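Local coordinates for catalytic domain of the nuclear inclusion protein A (nia) (Tobacco etch virus, PDB 1LVM), which cleaves peptide bonds as a viral chymotrypsin-like cysteine protease of peptidase family C4, probably processing the tobacco etch virus polyprotein, at residues K105-I117 and F187-T199. The protein carries 1 engineered substitution. Residues are numbered along the deposited sequence; the frame is centred on the assembly and turned at random.
Sequences KLKFREPQREERI and FTSVPKNFMELLT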
loop_
_atom_site.group_PDB
_atom_site.type_symbol
_atom_site.label_atom_id
_atom_site.label_comp_id
_atom_site.label_asym_id
_atom_site.label_seq_id
_atom_site.Cartn_x
_atom_site.Cartn_y
_atom_site.Cartn_z
ATOM N N LYS A 105 -3.261 -14.897 -5.618
ATOM C CA LYS A 105 -3.690 -14.674 -6.973
ATOM C C LYS A 105 -3.391 -13.270 -7.512
ATOM O O LYS A 105 -3.369 -13.077 -8.705
ATOM C CB LYS A 105 -5.186 -14.915 -7.075
ATOM C CG LYS A 105 -5.558 -16.483 -6.958
ATOM C CD LYS A 105 -6.236 -16.855 -5.657
ATOM C CE LYS A 105 -6.729 -18.326 -5.676
ATOM N NZ LYS A 105 -7.293 -18.833 -4.351
ATOM N N LEU A 106 -3.210 -12.297 -6.636
ATOM C CA LEU A 106 -2.920 -10.914 -7.081
ATOM C C LEU A 106 -1.672 -10.838 -7.957
ATOM O O LEU A 106 -0.724 -11.583 -7.757
ATOM C CB LEU A 106 -2.628 -9.998 -5.860
ATOM C CG LEU A 106 -3.719 -9.808 -4.828
ATOM C CD1 LEU A 106 -3.801 -11.035 -4.058
ATOM C CD2 LEU A 106 -3.398 -8.684 -3.854
ATOM N N LYS A 107 -1.654 -9.864 -8.866
ATOM C CA LYS A 107 -0.515 -9.643 -9.726
ATOM C C LYS A 107 -0.059 -8.196 -9.537
ATOM O O LYS A 107 -0.901 -7.281 -9.435
ATOM C CB LYS A 107 -0.875 -9.882 -11.209
ATOM C CG LYS A 107 -1.416 -11.306 -11.536
ATOM C CD LYS A 107 -0.339 -12.348 -11.379
ATOM C CE LYS A 107 -0.862 -13.780 -11.569
ATOM N NZ LYS A 107 0.141 -14.799 -11.118
ATOM N N PHE A 108 1.279 -8.036 -9.420
ATOM C CA PHE A 108 1.925 -6.752 -9.229
ATOM C C PHE A 108 2.949 -6.567 -10.347
ATOM O O PHE A 108 3.593 -7.521 -10.763
ATOM C CB PHE A 108 2.722 -6.701 -7.906
ATOM C CG PHE A 108 1.911 -6.932 -6.672
ATOM C CD1 PHE A 108 1.559 -8.221 -6.299
ATOM C CD2 PHE A 108 1.540 -5.849 -5.813
ATOM C CE1 PHE A 108 0.875 -8.428 -5.129
ATOM C CE2 PHE A 108 0.870 -6.072 -4.667
ATOM C CZ PHE A 108 0.532 -7.367 -4.316
ATOM N N ARG A 109 3.120 -5.339 -10.816
ATOM C CA ARG A 109 4.178 -5.043 -11.787
ATOM C C ARG A 109 4.527 -3.560 -11.663
ATOM O O ARG A 109 3.818 -2.784 -10.986
ATOM C CB ARG A 109 3.752 -5.348 -13.238
ATOM C CG ARG A 109 2.581 -4.393 -13.639
ATOM C CD ARG A 109 2.326 -4.454 -15.164
ATOM N NE ARG A 109 1.039 -3.866 -15.512
ATOM C CZ ARG A 109 0.809 -2.563 -15.647
ATOM N NH1 ARG A 109 1.774 -1.630 -15.464
ATOM N NH2 ARG A 109 -0.400 -2.186 -15.981
ATOM N N GLU A 110 5.659 -3.180 -12.268
ATOM C CA GLU A 110 6.047 -1.782 -12.267
ATOM C C GLU A 110 5.050 -0.978 -13.089
ATOM O O GLU A 110 4.525 -1.461 -14.042
ATOM C CB GLU A 110 7.408 -1.593 -12.912
ATOM C CG GLU A 110 8.517 -2.403 -12.180
ATOM C CD GLU A 110 9.896 -2.014 -12.694
ATOM O OE1 GLU A 110 10.442 -1.016 -12.201
ATOM O OE2 GLU A 110 10.398 -2.702 -13.594
ATOM N N PRO A 111 4.787 0.277 -12.685
ATOM C CA PRO A 111 3.866 1.153 -13.401
ATOM C C PRO A 111 4.498 1.511 -14.759
ATOM O O PRO A 111 5.680 1.334 -14.937
ATOM C CB PRO A 111 3.719 2.358 -12.465
ATOM C CG PRO A 111 4.965 2.361 -11.626
ATOM C CD PRO A 111 5.278 0.889 -11.420
ATOM N N GLN A 112 3.684 1.963 -15.702
ATOM C CA GLN A 112 4.132 2.327 -17.039
ATOM C C GLN A 112 3.727 3.754 -17.281
ATOM O O GLN A 112 2.616 4.172 -16.990
ATOM C CB GLN A 112 3.486 1.371 -18.051
ATOM C CG GLN A 112 4.052 -0.050 -17.816
ATOM C CD GLN A 112 3.340 -1.151 -18.587
ATOM O OE1 GLN A 112 2.409 -0.897 -19.361
ATOM N NE2 GLN A 112 3.778 -2.396 -18.368
ATOM N N ARG A 113 4.661 4.530 -17.778
ATOM C CA ARG A 113 4.372 5.948 -17.995
ATOM C C ARG A 113 3.050 6.229 -18.740
ATOM O O ARG A 113 2.683 5.569 -19.727
ATOM C CB ARG A 113 5.581 6.548 -18.771
ATOM C CG ARG A 113 5.520 8.022 -18.880
ATOM C CD ARG A 113 6.399 8.514 -20.040
ATOM N NE ARG A 113 6.631 9.950 -19.906
ATOM C CZ ARG A 113 7.551 10.467 -19.100
ATOM N NH1 ARG A 113 8.326 9.657 -18.398
ATOM N NH2 ARG A 113 7.647 11.780 -18.938
ATOM N N GLU A 114 2.313 7.187 -18.217
ATOM C CA GLU A 114 1.076 7.600 -18.806
ATOM C C GLU A 114 -0.094 6.625 -18.704
ATOM O O GLU A 114 -1.194 6.916 -19.170
ATOM C CB GLU A 114 1.374 8.017 -20.266
ATOM C CG GLU A 114 0.437 9.081 -20.775
ATOM C CD GLU A 114 1.121 10.092 -21.699
ATOM O OE1 GLU A 114 2.044 9.709 -22.464
ATOM O OE2 GLU A 114 0.705 11.268 -21.657
ATOM N N GLU A 115 0.091 5.487 -18.045
ATOM C CA GLU A 115 -1.045 4.587 -17.981
ATOM C C GLU A 115 -2.118 5.041 -17.000
ATOM O O GLU A 115 -1.884 5.839 -16.066
ATOM C CB GLU A 115 -0.584 3.160 -17.658
ATOM C CG GLU A 115 -0.162 2.972 -16.231
ATOM C CD GLU A 115 0.088 1.495 -15.925
ATOM O OE1 GLU A 115 -0.656 0.621 -16.417
ATOM O OE2 GLU A 115 1.035 1.200 -15.192
ATOM N N ARG A 116 -3.328 4.535 -17.227
ATOM C CA ARG A 116 -4.470 4.867 -16.397
ATOM C C ARG A 116 -4.593 3.960 -15.166
ATOM O O ARG A 116 -4.571 2.744 -15.316
ATOM C CB ARG A 116 -5.786 4.730 -17.198
ATOM C CG ARG A 116 -5.829 5.703 -18.423
ATOM C CD ARG A 116 -7.054 5.398 -19.315
ATOM N NE ARG A 116 -8.321 5.761 -18.665
ATOM C CZ ARG A 116 -8.831 6.994 -18.596
ATOM N NH1 ARG A 116 -8.196 8.033 -19.150
ATOM N NH2 ARG A 116 -9.981 7.199 -17.952
ATOM N N ILE A 117 -4.702 4.570 -13.987
ATOM C CA ILE A 117 -4.805 3.819 -12.750
ATOM C C ILE A 117 -5.946 4.317 -11.905
ATOM O O ILE A 117 -6.434 5.447 -12.116
ATOM C CB ILE A 117 -3.482 3.918 -11.937
ATOM C CG1 ILE A 117 -3.162 5.392 -11.574
ATOM C CG2 ILE A 117 -2.329 3.323 -12.784
ATOM C CD1 ILE A 117 -1.802 5.592 -10.729
ATOM N N PHE A 187 2.580 7.874 -5.133
ATOM C CA PHE A 187 2.533 6.510 -4.624
ATOM C C PHE A 187 3.928 5.908 -4.788
ATOM O O PHE A 187 4.754 6.350 -5.600
ATOM C CB PHE A 187 1.431 5.674 -5.354
ATOM C CG PHE A 187 1.704 5.318 -6.804
ATOM C CD1 PHE A 187 2.425 4.209 -7.157
ATOM C CD2 PHE A 187 1.110 6.102 -7.850
ATOM C CE1 PHE A 187 2.562 3.851 -8.526
ATOM C CE2 PHE A 187 1.229 5.764 -9.180
ATOM C CZ PHE A 187 1.957 4.630 -9.540
ATOM N N THR A 188 4.197 4.883 -3.997
ATOM C CA THR A 188 5.453 4.201 -4.097
ATOM C C THR A 188 5.229 3.081 -5.086
ATOM O O THR A 188 4.308 2.255 -4.933
ATOM C CB THR A 188 5.838 3.603 -2.718
ATOM O OG1 THR A 188 6.047 4.684 -1.792
ATOM C CG2 THR A 188 7.067 2.737 -2.825
ATOM N N SER A 189 6.037 3.082 -6.138
ATOM C CA SER A 189 5.956 2.087 -7.161
ATOM C C SER A 189 6.371 0.658 -6.729
ATOM O O SER A 189 7.226 0.433 -5.837
ATOM C CB SER A 189 6.818 2.496 -8.370
ATOM O OG SER A 189 8.199 2.548 -7.996
ATOM N N VAL A 190 5.718 -0.319 -7.349
ATOM C CA VAL A 190 6.074 -1.717 -7.149
ATOM C C VAL A 190 7.466 -1.785 -7.816
ATOM O O VAL A 190 7.613 -1.322 -8.971
ATOM C CB VAL A 190 5.087 -2.638 -7.948
ATOM C CG1 VAL A 190 5.745 -4.026 -8.280
ATOM C CG2 VAL A 190 3.760 -2.790 -7.101
ATOM N N PRO A 191 8.479 -2.376 -7.123
ATOM C CA PRO A 191 9.803 -2.487 -7.702
ATOM C C PRO A 191 9.927 -3.574 -8.758
ATOM O O PRO A 191 9.113 -4.502 -8.861
ATOM C CB PRO A 191 10.710 -2.763 -6.495
ATOM C CG PRO A 191 9.790 -3.643 -5.556
ATOM C CD PRO A 191 8.369 -3.059 -5.794
ATOM N N LYS A 192 11.005 -3.540 -9.503
ATOM C CA LYS A 192 11.224 -4.594 -10.501
ATOM C C LYS A 192 11.285 -5.989 -9.844
ATOM O O LYS A 192 11.793 -6.139 -8.722
ATOM C CB LYS A 192 12.550 -4.306 -11.202
ATOM C CG LYS A 192 12.902 -5.268 -12.253
ATOM C CD LYS A 192 14.298 -4.895 -12.797
ATOM C CE LYS A 192 14.725 -5.759 -13.968
ATOM N NZ LYS A 192 13.754 -5.664 -15.086
ATOM N N ASN A 193 10.748 -6.988 -10.548
ATOM C CA ASN A 193 10.734 -8.392 -10.127
ATOM C C ASN A 193 10.106 -8.644 -8.754
ATOM O O ASN A 193 10.536 -9.508 -7.946
ATOM C CB ASN A 193 12.145 -8.965 -10.231
ATOM C CG ASN A 193 12.644 -8.995 -11.690
ATOM O OD1 ASN A 193 11.837 -8.992 -12.625
ATOM N ND2 ASN A 193 13.957 -8.986 -11.885
ATOM N N PHE A 194 9.036 -7.901 -8.501
ATOM C CA PHE A 194 8.347 -8.051 -7.220
ATOM C C PHE A 194 7.687 -9.404 -7.099
ATOM O O PHE A 194 7.643 -9.954 -6.012
ATOM C CB PHE A 194 7.329 -6.881 -7.064
ATOM C CG PHE A 194 6.813 -6.671 -5.655
ATOM C CD1 PHE A 194 7.668 -6.403 -4.585
ATOM C CD2 PHE A 194 5.428 -6.777 -5.400
ATOM C CE1 PHE A 194 7.193 -6.238 -3.265
ATOM C CE2 PHE A 194 4.915 -6.615 -4.081
ATOM C CZ PHE A 194 5.765 -6.349 -3.021
ATOM N N MET A 195 7.134 -9.947 -8.188
ATOM C CA MET A 195 6.487 -11.267 -8.069
ATOM C C MET A 195 7.531 -12.297 -7.633
ATOM O O MET A 195 7.235 -13.201 -6.851
ATOM C CB MET A 195 5.840 -11.710 -9.388
ATOM C CG MET A 195 4.634 -10.846 -9.857
ATOM S SD MET A 195 3.433 -10.585 -8.567
ATOM C CE MET A 195 2.854 -12.304 -8.216
ATOM N N GLU A 196 8.755 -12.168 -8.141
ATOM C CA GLU A 196 9.824 -13.120 -7.726
ATOM C C GLU A 196 10.017 -13.016 -6.195
ATOM O O GLU A 196 10.114 -14.008 -5.460
ATOM C CB GLU A 196 11.168 -12.774 -8.412
ATOM C CG GLU A 196 12.236 -13.891 -8.239
ATOM C CD GLU A 196 11.724 -15.184 -8.848
ATOM O OE1 GLU A 196 12.077 -16.260 -8.315
ATOM O OE2 GLU A 196 10.962 -15.137 -9.851
ATOM N N LEU A 197 10.101 -11.784 -5.724
ATOM C CA LEU A 197 10.306 -11.580 -4.288
ATOM C C LEU A 197 9.181 -12.208 -3.449
ATOM O O LEU A 197 9.444 -12.801 -2.413
ATOM C CB LEU A 197 10.418 -10.070 -4.000
ATOM C CG LEU A 197 10.506 -9.720 -2.504
ATOM C CD1 LEU A 197 11.816 -10.353 -1.890
ATOM C CD2 LEU A 197 10.570 -8.220 -2.400
ATOM N N LEU A 198 7.927 -12.077 -3.887
ATOM C CA LEU A 198 6.839 -12.652 -3.110
ATOM C C LEU A 198 6.743 -14.141 -3.127
ATOM O O LEU A 198 6.137 -14.697 -2.235
ATOM C CB LEU A 198 5.450 -12.121 -3.602
ATOM C CG LEU A 198 5.257 -10.601 -3.548
ATOM C CD1 LEU A 198 3.882 -10.262 -4.194
ATOM C CD2 LEU A 198 5.226 -10.087 -2.094
ATOM N N THR A 199 7.310 -14.768 -4.163
ATOM C CA THR A 199 7.194 -16.217 -4.355
ATOM C C THR A 199 8.475 -17.028 -4.260
ATOM O O THR A 199 8.427 -18.223 -4.480
ATOM C CB THR A 199 6.627 -16.482 -5.701
ATOM O OG1 THR A 199 7.517 -15.902 -6.678
ATOM C CG2 THR A 199 5.276 -15.820 -5.822
HETATM O O HOH W 1 6.439 -8.041 -10.233
HETATM O O HOH W 2 9.215 0.457 -10.360
#
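The ring of F108 meets the edge of F194 with one face, an edge-to-face pair with centroids 5.2 Å apart and planes at 75°. M195 SD sits at the rim of the same F108 ring, a Met-aromatic contact. F108 N also donates a weak hydrogen bond to M195 SD (3.4 Å). The chi2 bend of M195 (-49°) brings SD to F108 N; the chi3 bend (-63°) turns CE toward L106 O. L198 CD1 approaches F108 CE1 at 3.6 Å, and V190 CG2 lies at the ring edge. Water 1 donates to F108 O and accepts from M195 N, joining the linker to the first turn of helix 194-199.

V190 CB packs 3.3 Å from R109 O. P111 CG packs on S189 CB. Beyond the turn 112-115, I117 CD1 touches F187 CE2 at 3.4 Å. Water 2 bridges E110 OE1 and V190 O, with a weak bond to S189 OG. That hydroxyl is also bonded to G145 O.

In this two-barrel chymotrypsin fold, 105-117 is part of the connection between the barrels and leads into strand 116-123. Residues 187-199 leave the second barrel by strand 185-189 and reach helix 194-199. F45 of the first barrel touches both F108 and L198.

Within 105-117, R109 and E115 form a two-pronged salt bridge: NH1 bonds OE2, and NH2 bonds OE1 at 2.9 Å in the guanidinium plane. R109 NH1 also bonds E110 O, and E115 OE2 takes Q112 N as well. D168 forms a salt bridge with R109 NE, and S165 OG is hydrogen-bonded to E115 OE1.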